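Local coordinates for protein arsenical resistance operon trans-acting repressor (PDB 3KTB) that probably binds DNA as a trans-acting repressor of an arsenical resistance operon, at residues 31-44 with 91-105. Numbering follows the deposited sequence.
Sequences RIAVVIESLKKQGI and YPTTKQMSEWTGVNL
Arg31 of helix 27-41 reaches across to the residues leading into helix 94-101, joining two helices that pack on one side of a mixed sheet whose strand order, 47-50, 7-11, 78-81, 84-87, is consistent with the thioredoxin-like fold of the ArsD family. Their local axes run nearly parallel, at 20° and 11.1 Å apart. Followed outward from CB, the arginine chain first carries CG and CD past the hydroxyl of Thr94, CD lying 3.7 Å from Thr94 OG1. A bend at chi3 then turns the guanidinium toward the chain before the helix. There NH1 and NH2 both donate to Pro92 O, the NH1 bond being 2.9 Å long with an N-H...O angle of 153°. The oxygen lies close to the guanidinium plane; NH2 is in the carbonyl plane on a lone pair, whereas NH1 stands above that plane. NH2 also donates to Thr94 OG1 at 3.0 Å, an acceptor tilted 19° from the guanidinium plane. NH1 forms a salt bridge with Glu28 of the same helix, a third partner that would further fix the group's rotation, while Thr93 and Gln96 form a capping box at the neighbouring helix start.

Deeper in, Ile32 CG2 sits over one face of the Tyr91 ring, a CH-pi contact 4.3 Å from the centroid. Val35 CG1 and Leu39 CD1 each approach the selenomethionine methyl, Met97 CE, to 3.8 Å, while Met97 also touches Ile7 of the sheet beneath. Beyond the helix, Leu39 CD2 lies within 4.2 Å of both Val103 CG2 and Leu105 CD2. Past the Schellman motif that closes helix 27-41 at Gly43, Ile44 CD1 rests 3.7 Å from Val103 CG2.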
loop_
_atom_site.group_PDB
_atom_site.type_symbol
_atom_site.label_atom_id
_atom_site.label_comp_id
_atom_site.label_asym_id
_atom_site.label_seq_id
_atom_site.Cartn_x
_atom_site.Cartn_y
_atom_site.Cartn_z
ATOM N N ARG A 31 -8.760 -9.047 -40.194
ATOM C CA ARG A 31 -9.150 -10.426 -39.918
ATOM C C ARG A 31 -9.364 -10.635 -38.407
ATOM O O ARG A 31 -10.436 -11.084 -37.951
ATOM C CB ARG A 31 -8.103 -11.391 -40.434
ATOM C CG ARG A 31 -8.528 -12.851 -40.289
ATOM C CD ARG A 31 -7.472 -13.801 -40.846
ATOM N NE ARG A 31 -6.184 -13.631 -40.173
ATOM C CZ ARG A 31 -5.933 -14.054 -38.935
ATOM N NH1 ARG A 31 -4.740 -13.862 -38.391
ATOM N NH2 ARG A 31 -6.880 -14.668 -38.235
ATOM N N ILE A 32 -8.348 -10.289 -37.625
ATOM C CA ILE A 32 -8.408 -10.500 -36.185
ATOM C C ILE A 32 -9.468 -9.625 -35.490
ATOM O O ILE A 32 -10.139 -10.087 -34.558
ATOM C CB ILE A 32 -7.001 -10.389 -35.514
ATOM C CG1 ILE A 32 -7.013 -11.056 -34.152
ATOM C CG2 ILE A 32 -6.540 -8.951 -35.394
ATOM C CD1 ILE A 32 -7.030 -12.568 -34.236
ATOM N N ALA A 33 -9.650 -8.385 -35.945
ATOM C CA ALA A 33 -10.718 -7.557 -35.378
ATOM C C ALA A 33 -12.096 -8.170 -35.625
ATOM O O ALA A 33 -12.985 -8.115 -34.770
ATOM C CB ALA A 33 -10.659 -6.138 -35.922
ATOM N N VAL A 34 -12.289 -8.758 -36.798
ATOM C CA VAL A 34 -13.579 -9.372 -37.101
ATOM C C VAL A 34 -13.799 -10.589 -36.203
ATOM O O VAL A 34 -14.896 -10.798 -35.676
ATOM C CB VAL A 34 -13.655 -9.839 -38.569
ATOM C CG1 VAL A 34 -14.803 -10.861 -38.745
ATOM C CG2 VAL A 34 -13.839 -8.646 -39.477
ATOM N N VAL A 35 -12.745 -11.391 -36.033
ATOM C CA VAL A 35 -12.814 -12.549 -35.157
ATOM C C VAL A 35 -13.171 -12.101 -33.735
ATOM O O VAL A 35 -14.088 -12.634 -33.123
ATOM C CB VAL A 35 -11.496 -13.333 -35.172
ATOM C CG1 VAL A 35 -11.362 -14.199 -33.916
ATOM C CG2 VAL A 35 -11.382 -14.192 -36.468
ATOM N N ILE A 36 -12.469 -11.091 -33.235
ATOM C CA ILE A 36 -12.678 -10.617 -31.866
ATOM C C ILE A 36 -14.109 -10.151 -31.625
ATOM O O ILE A 36 -14.704 -10.419 -30.582
ATOM C CB ILE A 36 -11.666 -9.522 -31.477
ATOM C CG1 ILE A 36 -10.296 -10.170 -31.258
ATOM C CG2 ILE A 36 -12.096 -8.825 -30.170
ATOM C CD1 ILE A 36 -9.168 -9.188 -31.053
ATOM N N GLU A 37 -14.675 -9.491 -32.621
ATOM C CA GLU A 37 -16.033 -9.000 -32.522
ATOM C C GLU A 37 -17.034 -10.172 -32.584
ATOM O O GLU A 37 -18.041 -10.185 -31.864
ATOM C CB GLU A 37 -16.273 -7.960 -33.624
ATOM C CG GLU A 37 -17.689 -7.550 -33.833
ATOM C CD GLU A 37 -18.301 -6.871 -32.612
ATOM O OE1 GLU A 37 -17.531 -6.360 -31.766
ATOM O OE2 GLU A 37 -19.558 -6.857 -32.512
ATOM N N SER A 38 -16.765 -11.169 -33.420
ATOM C CA SER A 38 -17.675 -12.328 -33.462
ATOM C C SER A 38 -17.693 -13.034 -32.108
ATOM O O SER A 38 -18.745 -13.503 -31.660
ATOM C CB SER A 38 -17.280 -13.355 -34.531
ATOM O OG SER A 38 -17.327 -12.798 -35.821
ATOM N N LEU A 39 -16.523 -13.141 -31.479
ATOM C CA LEU A 39 -16.459 -13.754 -30.154
ATOM C C LEU A 39 -17.224 -12.921 -29.124
ATOM O O LEU A 39 -17.968 -13.481 -28.315
ATOM C CB LEU A 39 -15.016 -13.984 -29.706
ATOM C CG LEU A 39 -14.328 -14.981 -30.638
ATOM C CD1 LEU A 39 -12.815 -14.932 -30.509
ATOM C CD2 LEU A 39 -14.878 -16.374 -30.372
ATOM N N LYS A 40 -17.056 -11.599 -29.185
ATOM C CA LYS A 40 -17.693 -10.677 -28.245
ATOM C C LYS A 40 -19.198 -10.905 -28.274
ATOM O O LYS A 40 -19.859 -11.059 -27.223
ATOM C CB LYS A 40 -17.349 -9.225 -28.591
ATOM C CG LYS A 40 -17.934 -8.149 -27.641
ATOM C CD LYS A 40 -17.455 -6.745 -28.054
ATOM C CE LYS A 40 -18.100 -5.582 -27.270
ATOM N NZ LYS A 40 -19.578 -5.373 -27.536
ATOM N N LYS A 41 -19.731 -10.985 -29.487
ATOM C CA LYS A 41 -21.160 -11.212 -29.676
ATOM C C LYS A 41 -21.635 -12.479 -28.975
ATOM O O LYS A 41 -22.821 -12.603 -28.673
ATOM C CB LYS A 41 -21.491 -11.310 -31.168
ATOM C CG LYS A 41 -21.566 -9.960 -31.855
ATOM C CD LYS A 41 -22.172 -10.090 -33.254
ATOM C CE LYS A 41 -22.319 -8.711 -33.921
ATOM N NZ LYS A 41 -20.992 -8.059 -34.241
ATOM N N GLN A 42 -20.726 -13.431 -28.748
ATOM C CA GLN A 42 -21.094 -14.696 -28.101
ATOM C C GLN A 42 -20.648 -14.713 -26.647
ATOM O O GLN A 42 -20.563 -15.754 -26.010
ATOM C CB GLN A 42 -20.509 -15.878 -28.874
ATOM C CG GLN A 42 -21.125 -16.001 -30.246
ATOM C CD GLN A 42 -20.625 -17.205 -31.002
ATOM O OE1 GLN A 42 -19.805 -17.071 -31.907
ATOM N NE2 GLN A 42 -21.110 -18.394 -30.639
ATOM N N GLY A 43 -20.334 -13.544 -26.125
ATOM C CA GLY A 43 -20.004 -13.446 -24.723
ATOM C C GLY A 43 -18.593 -13.878 -24.404
ATOM O O GLY A 43 -18.247 -14.049 -23.228
ATOM N N ILE A 44 -17.767 -14.037 -25.440
ATOM C CA ILE A 44 -16.374 -14.377 -25.228
ATOM C C ILE A 44 -15.470 -13.171 -25.474
ATOM O O ILE A 44 -15.424 -12.636 -26.578
ATOM C CB ILE A 44 -15.940 -15.509 -26.146
ATOM C CG1 ILE A 44 -16.716 -16.769 -25.810
ATOM C CG2 ILE A 44 -14.425 -15.730 -26.015
ATOM C CD1 ILE A 44 -16.730 -17.757 -26.916
ATOM N N TYR A 91 -0.478 -12.283 -35.871
ATOM C CA TYR A 91 -1.732 -12.546 -35.161
ATOM C C TYR A 91 -2.146 -13.985 -35.356
ATOM O O TYR A 91 -1.980 -14.523 -36.448
ATOM C CB TYR A 91 -2.851 -11.608 -35.636
ATOM C CG TYR A 91 -2.594 -10.193 -35.194
ATOM C CD1 TYR A 91 -2.847 -9.817 -33.881
ATOM C CD2 TYR A 91 -2.061 -9.248 -36.062
ATOM C CE1 TYR A 91 -2.604 -8.537 -33.443
ATOM C CE2 TYR A 91 -1.797 -7.959 -35.623
ATOM C CZ TYR A 91 -2.076 -7.617 -34.306
ATOM O OH TYR A 91 -1.839 -6.357 -33.821
ATOM N N PRO A 92 -2.701 -14.606 -34.300
ATOM C CA PRO A 92 -3.189 -15.982 -34.369
ATOM C C PRO A 92 -4.087 -16.183 -35.574
ATOM O O PRO A 92 -4.911 -15.334 -35.885
ATOM C CB PRO A 92 -4.024 -16.119 -33.090
ATOM C CG PRO A 92 -3.401 -15.175 -32.149
ATOM C CD PRO A 92 -3.000 -13.992 -32.993
ATOM N N THR A 93 -3.928 -17.313 -36.244
ATOM C CA THR A 93 -4.826 -17.680 -37.321
ATOM C C THR A 93 -6.238 -17.900 -36.805
ATOM O O THR A 93 -6.461 -18.186 -35.619
ATOM C CB THR A 93 -4.378 -18.996 -37.982
ATOM O OG1 THR A 93 -4.473 -20.066 -37.029
ATOM C CG2 THR A 93 -2.950 -18.871 -38.474
ATOM N N THR A 94 -7.195 -17.795 -37.720
ATOM C CA THR A 94 -8.575 -18.077 -37.390
ATOM C C THR A 94 -8.759 -19.534 -36.936
ATOM O O THR A 94 -9.571 -19.815 -36.044
ATOM C CB THR A 94 -9.528 -17.680 -38.543
ATOM O OG1 THR A 94 -9.284 -16.309 -38.900
ATOM C CG2 THR A 94 -11.007 -17.819 -38.109
ATOM N N LYS A 95 -7.997 -20.453 -37.527
ATOM C CA LYS A 95 -8.025 -21.851 -37.103
ATOM C C LYS A 95 -7.728 -21.983 -35.603
ATOM O O LYS A 95 -8.498 -22.610 -34.865
ATOM C CB LYS A 95 -7.035 -22.700 -37.918
ATOM C CG LYS A 95 -7.013 -24.177 -37.513
ATOM C CD LYS A 95 -6.194 -25.037 -38.483
ATOM C CE LYS A 95 -6.214 -26.518 -38.077
ATOM N NZ LYS A 95 -5.586 -27.415 -39.106
ATOM N N GLN A 96 -6.624 -21.382 -35.156
ATOM C CA GLN A 96 -6.273 -21.366 -33.731
ATOM C C GLN A 96 -7.344 -20.720 -32.832
ATOM O O GLN A 96 -7.750 -21.315 -31.822
ATOM C CB GLN A 96 -4.941 -20.652 -33.511
ATOM C CG GLN A 96 -3.787 -21.262 -34.246
ATOM C CD GLN A 96 -2.516 -20.458 -34.068
ATOM O OE1 GLN A 96 -2.436 -19.299 -34.480
ATOM N NE2 GLN A 96 -1.511 -21.070 -33.450
HETATM N N MSE A 97 -7.783 -19.505 -33.182
HETATM C CA MSE A 97 -8.801 -18.828 -32.375
HETATM C C MSE A 97 -9.997 -19.756 -32.251
HETATM O O MSE A 97 -10.575 -19.931 -31.171
HETATM C CB MSE A 97 -9.226 -17.496 -33.001
HETATM C CG MSE A 97 -8.089 -16.486 -33.157
HETATM SE SE MSE A 97 -7.460 -15.882 -31.400
HETATM C CE MSE A 97 -9.041 -14.782 -30.933
ATOM N N SER A 98 -10.347 -20.372 -33.373
ATOM C CA SER A 98 -11.480 -21.276 -33.444
ATOM C C SER A 98 -11.245 -22.485 -32.527
ATOM O O SER A 98 -12.177 -22.976 -31.864
ATOM C CB SER A 98 -11.676 -21.711 -34.898
ATOM O OG SER A 98 -12.966 -22.267 -35.102
ATOM N N GLU A 99 -9.996 -22.950 -32.474
ATOM C CA GLU A 99 -9.661 -24.105 -31.654
ATOM C C GLU A 99 -9.628 -23.738 -30.174
ATOM O O GLU A 99 -10.141 -24.479 -29.337
ATOM C CB GLU A 99 -8.341 -24.756 -32.103
ATOM C CG GLU A 99 -8.505 -25.778 -33.242
ATOM C CD GLU A 99 -7.224 -25.997 -34.074
ATOM O OE1 GLU A 99 -7.254 -26.833 -35.009
ATOM O OE2 GLU A 99 -6.193 -25.333 -33.807
ATOM N N TRP A 100 -9.049 -22.586 -29.852
ATOM C CA TRP A 100 -8.904 -22.182 -28.451
ATOM C C TRP A 100 -10.231 -21.821 -27.810
ATOM O O TRP A 100 -10.360 -21.752 -26.582
ATOM C CB TRP A 100 -8.003 -20.969 -28.347
ATOM C CG TRP A 100 -6.625 -21.251 -28.713
ATOM C CD1 TRP A 100 -5.973 -22.452 -28.610
ATOM C CD2 TRP A 100 -5.682 -20.313 -29.231
ATOM N NE1 TRP A 100 -4.676 -22.313 -29.038
ATOM C CE2 TRP A 100 -4.468 -21.011 -29.427
ATOM C CE3 TRP A 100 -5.743 -18.951 -29.549
ATOM C CZ2 TRP A 100 -3.321 -20.391 -29.930
ATOM C CZ3 TRP A 100 -4.611 -18.337 -30.048
ATOM C CH2 TRP A 100 -3.409 -19.064 -30.234
ATOM N N THR A 101 -11.219 -21.619 -28.663
ATOM C CA THR A 101 -12.430 -20.929 -28.291
ATOM C C THR A 101 -13.644 -21.870 -28.416
ATOM O O THR A 101 -14.672 -21.691 -27.769
ATOM C CB THR A 101 -12.520 -19.695 -29.207
ATOM O OG1 THR A 101 -12.468 -18.486 -28.433
ATOM C CG2 THR A 101 -13.703 -19.744 -30.077
ATOM N N GLY A 102 -13.508 -22.900 -29.235
ATOM C CA GLY A 102 -14.603 -23.828 -29.442
ATOM C C GLY A 102 -15.638 -23.269 -30.397
ATOM O O GLY A 102 -16.602 -23.946 -30.735
ATOM N N VAL A 103 -15.443 -22.027 -30.837
ATOM C CA VAL A 103 -16.386 -21.393 -31.759
ATOM C C VAL A 103 -16.007 -21.628 -33.223
ATOM O O VAL A 103 -14.840 -21.476 -33.594
ATOM C CB VAL A 103 -16.518 -19.874 -31.480
ATOM C CG1 VAL A 103 -17.341 -19.193 -32.577
ATOM C CG2 VAL A 103 -17.133 -19.648 -30.096
ATOM N N ASN A 104 -16.987 -22.009 -34.043
ATOM C CA ASN A 104 -16.762 -22.202 -35.478
ATOM C C ASN A 104 -16.785 -20.872 -36.214
ATOM O O ASN A 104 -17.842 -20.395 -36.625
ATOM C CB ASN A 104 -17.793 -23.163 -36.086
ATOM C CG ASN A 104 -17.615 -23.344 -37.597
ATOM O OD1 ASN A 104 -16.522 -23.162 -38.136
ATOM N ND2 ASN A 104 -18.696 -23.707 -38.279
ATOM N N LEU A 105 -15.606 -20.283 -36.382
ATOM C CA LEU A 105 -15.495 -18.948 -36.953
ATOM C C LEU A 105 -15.572 -18.946 -38.490
ATOM O O LEU A 105 -15.243 -19.940 -39.148
ATOM C CB LEU A 105 -14.238 -18.250 -36.424
ATOM C CG LEU A 105 -14.299 -18.010 -34.904
ATOM C CD1 LEU A 105 -12.916 -17.991 -34.272
ATOM C CD2 LEU A 105 -15.101 -16.735 -34.514
#